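Local coordinates for nickel-dependent hydrogenase large subunit (Allochromatium vinosum, PDB 3MYR), which forms the catalytic large subunit of a [NiFe] hydrogenase, which carries the nickel-iron centre and oxidises H2, passing its electrons to an acceptor, at residues Leu282-Asp286 and Gly481-Ala485; Leu299-Ile305 and Arg393-Leu397. All coordinates share one frame; numbering follows the deposited sequence.

Contact 1: Leu282-Asp286 and Gly481-Ala485; sequences LCYGD and GIMEA. With NFV (Ni-Fe oxidized active center), chain N.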
ATOM      1  N   LEU B 282       2.202 -20.409   1.181  1.00 28.06           N
ATOM      2  CA  LEU B 282       2.064 -20.465  -0.244  1.00 25.83           C
ATOM      3  C   LEU B 282       2.846 -19.309  -0.902  1.00 27.24           C
ATOM      4  O   LEU B 282       2.714 -18.137  -0.481  1.00 23.05           O
ATOM      5  CB  LEU B 282       0.560 -20.394  -0.576  1.00 25.87           C
ATOM      6  CG  LEU B 282       0.129 -20.137  -2.015  1.00 25.60           C
ATOM      7  CD1 LEU B 282       0.365 -21.435  -2.814  1.00 26.91           C
ATOM      8  CD2 LEU B 282      -1.332 -19.730  -2.052  1.00 20.96           C
ATOM      9  N   CYS B 283       3.587 -19.655  -1.976  1.00 27.37           N
ATOM     10  CA  CYS B 283       4.267 -18.695  -2.837  1.00 27.90           C
ATOM     11  C   CYS B 283       3.959 -18.970  -4.297  1.00 28.11           C
ATOM     12  O   CYS B 283       4.068 -20.105  -4.731  1.00 27.28           O
ATOM     13  CB  CYS B 283       5.787 -18.804  -2.694  1.00 27.49           C
ATOM     14  SG  CYS B 283       6.342 -18.443  -1.027  1.00 31.37           S
ATOM     15  N   TYR B 284       3.709 -17.916  -5.063  1.00 26.49           N
ATOM     16  CA  TYR B 284       3.708 -18.045  -6.510  1.00 25.51           C
ATOM     17  C   TYR B 284       5.105 -17.845  -7.079  1.00 27.64           C
ATOM     18  O   TYR B 284       5.349 -18.226  -8.246  1.00 27.47           O
ATOM     19  CB  TYR B 284       2.741 -17.058  -7.145  1.00 23.72           C
ATOM     20  CG  TYR B 284       1.306 -17.115  -6.666  1.00 20.44           C
ATOM     21  CD1 TYR B 284       0.752 -18.309  -6.154  1.00 18.22           C
ATOM     22  CD2 TYR B 284       0.450 -15.988  -6.841  1.00 18.62           C
ATOM     23  CE1 TYR B 284      -0.617 -18.361  -5.764  1.00 22.03           C
ATOM     24  CE2 TYR B 284      -0.962 -16.031  -6.428  1.00 20.20           C
ATOM     25  CZ  TYR B 284      -1.442 -17.207  -5.849  1.00 20.52           C
ATOM     26  OH  TYR B 284      -2.770 -17.226  -5.443  1.00 21.27           O
ATOM     27  N   GLY B 285       6.001 -17.204  -6.313  1.00 25.16           N
ATOM     28  CA  GLY B 285       7.351 -16.924  -6.809  1.00 23.52           C
ATOM     29  C   GLY B 285       7.395 -15.662  -7.689  1.00 26.01           C
ATOM     30  O   GLY B 285       6.346 -15.132  -8.108  1.00 23.67           O
ATOM     31  N   ASP B 286       8.597 -15.128  -7.928  1.00 24.80           N
ATOM     32  CA  ASP B 286       8.743 -13.889  -8.691  1.00 24.84           C
ATOM     33  C   ASP B 286      10.215 -13.594  -8.979  1.00 24.22           C
ATOM     34  O   ASP B 286      11.090 -14.253  -8.427  1.00 25.47           O
ATOM     35  CB  ASP B 286       8.158 -12.710  -7.903  1.00 24.07           C
ATOM     36  CG  ASP B 286       7.613 -11.607  -8.828  1.00 26.20           C
ATOM     37  OD1 ASP B 286       6.654 -10.922  -8.437  1.00 31.74           O
ATOM     38  OD2 ASP B 286       8.191 -11.383  -9.927  1.00 26.52           O
ATOM     39  N   GLY B 481      -1.902 -13.200 -14.036  1.00 21.21           N
ATOM     40  CA  GLY B 481      -0.694 -12.415 -13.721  1.00 23.30           C
ATOM     41  C   GLY B 481      -0.343 -12.684 -12.276  1.00 23.76           C
ATOM     42  O   GLY B 481      -1.192 -12.519 -11.399  1.00 22.66           O
ATOM     43  N   ILE B 482       0.837 -13.236 -12.046  1.00 26.20           N
ATOM     44  CA  ILE B 482       1.250 -13.543 -10.680  1.00 29.37           C
ATOM     45  C   ILE B 482       2.362 -12.615 -10.247  1.00 29.53           C
ATOM     46  O   ILE B 482       3.079 -11.999 -11.064  1.00 30.42           O
ATOM     47  CB  ILE B 482       1.681 -15.047 -10.466  1.00 30.52           C
ATOM     48  CG1 ILE B 482       2.811 -15.436 -11.385  1.00 32.21           C
ATOM     49  CG2 ILE B 482       0.575 -15.961 -10.779  1.00 34.59           C
ATOM     50  CD1 ILE B 482       4.298 -15.094 -10.817  1.00 35.57           C
ATOM     51  N   MET B 483       2.492 -12.463  -8.945  1.00 28.80           N
ATOM     52  CA  MET B 483       3.548 -11.611  -8.421  1.00 27.24           C
ATOM     53  C   MET B 483       3.726 -11.992  -6.947  1.00 26.42           C
ATOM     54  O   MET B 483       2.783 -12.504  -6.333  1.00 27.15           O
ATOM     55  CB  MET B 483       3.131 -10.166  -8.544  1.00 27.78           C
ATOM     56  CG  MET B 483       3.663  -9.367  -7.391  1.00 35.66           C
ATOM     57  SD  MET B 483       3.872  -7.763  -7.987  1.00 46.95           S
ATOM     58  CE  MET B 483       5.465  -7.322  -7.307  1.00 30.56           C
ATOM     59  N   GLU B 484       4.915 -11.782  -6.396  1.00 23.99           N
ATOM     60  CA  GLU B 484       5.098 -11.880  -4.942  1.00 24.33           C
ATOM     61  C   GLU B 484       5.119 -10.430  -4.510  1.00 22.65           C
ATOM     62  O   GLU B 484       6.088  -9.727  -4.772  1.00 24.20           O
ATOM     63  CB  GLU B 484       6.428 -12.575  -4.593  1.00 22.84           C
ATOM     64  CG  GLU B 484       6.384 -14.165  -4.588  1.00 23.73           C
ATOM     65  CD  GLU B 484       5.430 -14.800  -3.507  1.00 25.86           C
ATOM     66  OE1 GLU B 484       5.207 -14.228  -2.380  1.00 26.46           O
ATOM     67  OE2 GLU B 484       4.923 -15.914  -3.795  1.00 28.97           O
ATOM     68  N   ALA B 485       4.007  -9.950  -3.970  1.00 19.21           N
ATOM     69  CA  ALA B 485       3.914  -8.560  -3.500  1.00 18.71           C
ATOM     70  C   ALA B 485       4.553  -8.542  -2.086  1.00 17.87           C
ATOM     71  O   ALA B 485       4.736  -9.608  -1.497  1.00 17.32           O
ATOM     72  CB  ALA B 485       2.429  -8.148  -3.438  1.00 16.18           C
TER
HETATM   73 FE   NFV N2005      -1.000  -5.353  -1.177  1.00 16.26          FE
HETATM   74 NI   NFV N2005      -1.985  -2.731  -0.065  1.00 22.31          NI
HETATM   75  C1  NFV N2005      -1.040  -6.314  -2.423  1.00 19.51           C
HETATM   76  O1  NFV N2005      -1.019  -7.106  -3.376  1.00 13.88           O
HETATM   77  C2  NFV N2005       0.802  -5.894  -0.869  1.00 13.93           C
HETATM   78  N2  NFV N2005       1.924  -6.232  -0.705  1.00 15.96           N
HETATM   79  C3  NFV N2005      -1.680  -6.671  -0.015  1.00 20.92           C
HETATM   80  N3  NFV N2005      -2.129  -7.486   0.697  1.00 16.89           N
HETATM   81  O4  NFV N2005      -0.836  -4.150   0.396  1.00 19.96           O
HETATM   82  O   HOH W   1       3.648 -15.660  -0.579  1.00 15.36           O
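Glu-484 OE2 is gripped by two successive backbone N-H groups of the other segment. Gly-285 N gives a nearly straight bond to Glu-484 OE2 (3.0 Å, N-H...O 164°), using the lone pair that points away from OE1; the bond from Tyr-284 N to the same oxygen, 2.7 Å, is bent and weak. The other oxygen, OE1, takes a salt bridge from Arg-393 and accepts a hydrogen bond from a water that also donates to Leu-282 O. With CG beside the backbone N (chi1 -84°) and a second bend at chi2 (-63°), the side chain folds back and lays CG against the Gly-285 backbone. A second link reverses donor and acceptor: Asp-286 OD1 accepts a bond from Glu-484 N at 2.8 Å, again through the lone pair away from its partner oxygen, while OD2 forms a salt bridge with Arg-74 of helix 67-80. Residues 283-286, on strand 281-288, run almost at right angles to 482-484 of strand 476-485, an outer strand of a three-stranded antiparallel sheet, and side-chain-to-backbone bonds replace a sheet ladder. Next to Glu-484, Ala-485 lines the nickel-iron pocket, its CB 3.4 Å from N2 of the cluster. In the apolar packing, Ile-482 CG2 comes obliquely to Tyr-284 CD2 at 3.9 Å; Ile-482 CD1 rests on backbone, at Gly-285 O. Met-483 CG brushes Asp-286 OD1 at 3.5 Å, and its side chain also touches Val-67 and Ile-70.

Contact 2: Leu299-Ile305 and Arg393-Leu397; sequences LFPRGAI and RVLML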
ATOM      1  N   LEU B 299      14.023 -15.553  -8.481  1.00 28.94           N
ATOM      2  CA  LEU B 299      14.656 -15.384  -7.174  1.00 28.44           C
ATOM      3  C   LEU B 299      13.779 -15.981  -6.017  1.00 27.84           C
ATOM      4  O   LEU B 299      14.263 -16.741  -5.186  1.00 29.69           O
ATOM      5  CB  LEU B 299      14.949 -13.897  -6.936  1.00 30.14           C
ATOM      6  CG  LEU B 299      15.506 -13.568  -5.544  1.00 33.99           C
ATOM      7  CD1 LEU B 299      16.825 -14.355  -5.391  1.00 35.99           C
ATOM      8  CD2 LEU B 299      15.805 -12.116  -5.533  1.00 31.80           C
ATOM      9  N   PHE B 300      12.495 -15.706  -6.006  1.00 22.79           N
ATOM     10  CA  PHE B 300      11.610 -16.328  -5.032  1.00 24.54           C
ATOM     11  C   PHE B 300      10.916 -17.499  -5.708  1.00 25.81           C
ATOM     12  O   PHE B 300      10.200 -17.295  -6.679  1.00 26.19           O
ATOM     13  CB  PHE B 300      10.533 -15.324  -4.596  1.00 24.88           C
ATOM     14  CG  PHE B 300      11.061 -14.161  -3.781  1.00 23.04           C
ATOM     15  CD1 PHE B 300      11.782 -14.384  -2.625  1.00 29.85           C
ATOM     16  CD2 PHE B 300      10.630 -12.876  -4.043  1.00 27.16           C
ATOM     17  CE1 PHE B 300      12.213 -13.304  -1.838  1.00 25.95           C
ATOM     18  CE2 PHE B 300      11.023 -11.801  -3.245  1.00 27.41           C
ATOM     19  CZ  PHE B 300      11.802 -12.003  -2.146  1.00 29.37           C
ATOM     20  N   PRO B 301      11.081 -18.730  -5.175  1.00 27.19           N
ATOM     21  CA  PRO B 301      10.539 -19.876  -5.882  1.00 29.31           C
ATOM     22  C   PRO B 301       9.043 -20.020  -5.667  1.00 29.86           C
ATOM     23  O   PRO B 301       8.517 -19.552  -4.641  1.00 29.09           O
ATOM     24  CB  PRO B 301      11.300 -21.068  -5.258  1.00 30.04           C
ATOM     25  CG  PRO B 301      11.606 -20.555  -3.858  1.00 30.82           C
ATOM     26  CD  PRO B 301      11.901 -19.108  -4.021  1.00 28.21           C
ATOM     27  N   ARG B 302       8.391 -20.691  -6.629  1.00 29.69           N
ATOM     28  CA  ARG B 302       6.987 -21.079  -6.529  1.00 28.94           C
ATOM     29  C   ARG B 302       6.881 -22.363  -5.723  1.00 30.04           C
ATOM     30  O   ARG B 302       7.643 -23.301  -5.940  1.00 30.71           O
ATOM     31  CB  ARG B 302       6.433 -21.329  -7.933  1.00 26.18           C
ATOM     32  CG  ARG B 302       4.954 -21.762  -7.952  1.00 29.71           C
ATOM     33  CD  ARG B 302       4.317 -21.688  -9.371  1.00 25.28           C
ATOM     34  NE  ARG B 302       4.417 -20.304  -9.796  1.00 29.92           N
ATOM     35  CZ  ARG B 302       4.212 -19.850 -11.032  1.00 30.89           C
ATOM     36  NH1 ARG B 302       4.458 -18.553 -11.330  1.00 28.34           N
ATOM     37  NH2 ARG B 302       3.830 -20.697 -11.956  1.00 27.63           N
ATOM     38  N   GLY B 303       5.883 -22.450  -4.852  1.00 29.04           N
ATOM     39  CA  GLY B 303       5.592 -23.714  -4.170  1.00 27.27           C
ATOM     40  C   GLY B 303       4.774 -23.497  -2.902  1.00 27.58           C
ATOM     41  O   GLY B 303       4.442 -22.373  -2.521  1.00 24.61           O
ATOM     42  N   ALA B 304       4.474 -24.599  -2.241  1.00 28.12           N
ATOM     43  CA  ALA B 304       3.654 -24.596  -1.052  1.00 29.62           C
ATOM     44  C   ALA B 304       4.302 -25.538  -0.043  1.00 29.98           C
ATOM     45  O   ALA B 304       4.738 -26.651  -0.394  1.00 29.74           O
ATOM     46  CB  ALA B 304       2.259 -25.122  -1.404  1.00 28.65           C
ATOM     47  N   ILE B 305       4.207 -25.155   1.221  1.00 29.24           N
ATOM     48  CA  ILE B 305       4.675 -25.965   2.332  1.00 28.86           C
ATOM     49  C   ILE B 305       3.454 -26.280   3.135  1.00 31.53           C
ATOM     50  O   ILE B 305       2.592 -25.398   3.355  1.00 30.55           O
ATOM     51  CB  ILE B 305       5.670 -25.155   3.182  1.00 29.23           C
ATOM     52  CG1 ILE B 305       6.976 -25.027   2.423  1.00 28.52           C
ATOM     53  CG2 ILE B 305       5.902 -25.750   4.602  1.00 22.80           C
ATOM     54  CD1 ILE B 305       7.818 -23.796   2.859  1.00 30.76           C
ATOM     55  N   ARG B 393       7.919 -16.831   2.091  1.00 23.33           N
ATOM     56  CA  ARG B 393       9.012 -16.734   1.120  1.00 23.52           C
ATOM     57  C   ARG B 393      10.305 -17.198   1.750  1.00 24.81           C
ATOM     58  O   ARG B 393      11.122 -17.910   1.134  1.00 25.84           O
ATOM     59  CB  ARG B 393       9.147 -15.299   0.554  1.00 22.32           C
ATOM     60  CG  ARG B 393       8.132 -15.009  -0.608  1.00 20.50           C
ATOM     61  CD  ARG B 393       8.432 -13.590  -1.229  1.00 19.71           C
ATOM     62  NE  ARG B 393       8.191 -12.537  -0.219  1.00 19.48           N
ATOM     63  CZ  ARG B 393       7.066 -11.841  -0.032  1.00 21.42           C
ATOM     64  NH1 ARG B 393       7.038 -10.857   0.877  1.00 19.48           N
ATOM     65  NH2 ARG B 393       5.978 -12.082  -0.749  1.00 19.52           N
ATOM     66  N   VAL B 394      10.525 -16.760   2.975  1.00 24.06           N
ATOM     67  CA  VAL B 394      11.798 -17.097   3.617  1.00 25.75           C
ATOM     68  C   VAL B 394      11.831 -18.594   3.908  1.00 26.46           C
ATOM     69  O   VAL B 394      12.853 -19.262   3.703  1.00 29.10           O
ATOM     70  CB  VAL B 394      12.081 -16.224   4.872  1.00 26.66           C
ATOM     71  CG1 VAL B 394      13.213 -16.782   5.703  1.00 23.99           C
ATOM     72  CG2 VAL B 394      12.394 -14.809   4.417  1.00 23.71           C
ATOM     73  N   LEU B 395      10.710 -19.154   4.310  1.00 26.22           N
ATOM     74  CA  LEU B 395      10.642 -20.624   4.425  1.00 26.44           C
ATOM     75  C   LEU B 395      10.913 -21.338   3.102  1.00 26.41           C
ATOM     76  O   LEU B 395      11.672 -22.304   3.096  1.00 27.17           O
ATOM     77  CB  LEU B 395       9.365 -21.158   5.124  1.00 25.49           C
ATOM     78  CG  LEU B 395       9.100 -20.684   6.566  1.00 24.84           C
ATOM     79  CD1 LEU B 395       7.652 -20.995   6.934  1.00 24.74           C
ATOM     80  CD2 LEU B 395      10.029 -21.388   7.561  1.00 24.38           C
ATOM     81  N   MET B 396      10.343 -20.834   1.994  1.00 25.29           N
ATOM     82  CA  MET B 396      10.553 -21.432   0.679  1.00 25.88           C
ATOM     83  C   MET B 396      12.005 -21.341   0.235  1.00 26.01           C
ATOM     84  O   MET B 396      12.546 -22.283  -0.330  1.00 27.49           O
ATOM     85  CB  MET B 396       9.670 -20.740  -0.364  1.00 26.87           C
ATOM     86  CG  MET B 396       9.115 -21.700  -1.447  1.00 36.57           C
ATOM     87  SD  MET B 396       7.928 -22.945  -0.799  1.00 39.27           S
ATOM     88  CE  MET B 396       6.616 -21.968  -0.015  1.00 34.95           C
ATOM     89  N   LEU B 397      12.652 -20.203   0.494  1.00 24.49           N
ATOM     90  CA  LEU B 397      14.038 -20.025   0.187  1.00 24.18           C
ATOM     91  C   LEU B 397      14.878 -20.966   0.997  1.00 27.69           C
ATOM     92  O   LEU B 397      15.872 -21.525   0.476  1.00 26.78           O
ATOM     93  CB  LEU B 397      14.506 -18.564   0.439  1.00 22.22           C
ATOM     94  CG  LEU B 397      14.017 -17.591  -0.657  1.00 23.04           C
ATOM     95  CD1 LEU B 397      14.166 -16.112  -0.211  1.00 24.72           C
ATOM     96  CD2 LEU B 397      14.755 -17.853  -1.984  1.00 22.47           C
TER
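Arg-393 lays its aliphatic stem over one face of the Phe-300 ring, a CH-pi contact with Arg-393 CD 3.5 Å from the ring centroid and only 4° off the normal. The bend at chi3 then carries the guanidinium past the ring, its plane turned 45° from that of the ring; the cation-pi distance is long, at most a weak attraction. The guanidinium charge is met away from the ring, by a salt bridge to Glu-436, and NH1 also donates a hydrogen bond to Pro-486 O; the ring covers the arginine's stem.

Apolar side-chain contacts form the second group. Leu-397 divides its branches: CD1 sits at the edge of the Phe-300 ring, in its plane, 3.8 Å from Phe-300 CE1, and CD2 reaches Pro-301 CD. With Phe-300 cut back to an alanine, the arginine CD would lose the ring face beneath it and Leu-397 CD1 its partner at the ring edge, which would probably leave a gap between strand and helix. The axes of strand 303-305 and helix segment 393-397 come within 9.2 Å at 97°. At the start of strand 300-305, a classic beta bulge sets Leu-299 and Phe-300 both facing Asp-286 of the antiparallel partner strand 281-288. Met-396 packs between strand and helix. Its CG meets Pro-301 CG at 3.7 Å, and bends at chi2 and chi3 curl Met-396 CE round to Ile-305 CD1, 3.6 Å away. Ile-305 CD1 also touches Leu-395 CB.

Against backbone, Met-396 CE lies 3.3 Å from Gly-303 O. Leu-397 CD2 likewise rests on Leu-299 O.

From the N terminus, strand 281-288 comes first and is followed, after a connecting loop, by strand 300-305, its antiparallel neighbour. Contact 2 closes the shorter loop, from 300-305 to helix 390-399; contact 1 spans it, closing when the chain returns as strand 476-485, so contact 2 is nested inside contact 1. The contacts adjoin, their centres about 9 Å apart. Arg-393 of contact 2 reaches Glu-484 of contact 1, and Arg-302 NE probably donates to Tyr-284 O, 2.8 Å away. Together they tie the two-stranded sheet to helix 390-399 and to the three-stranded sheet, whose outer strand 476-485 ends at the nickel-iron pocket.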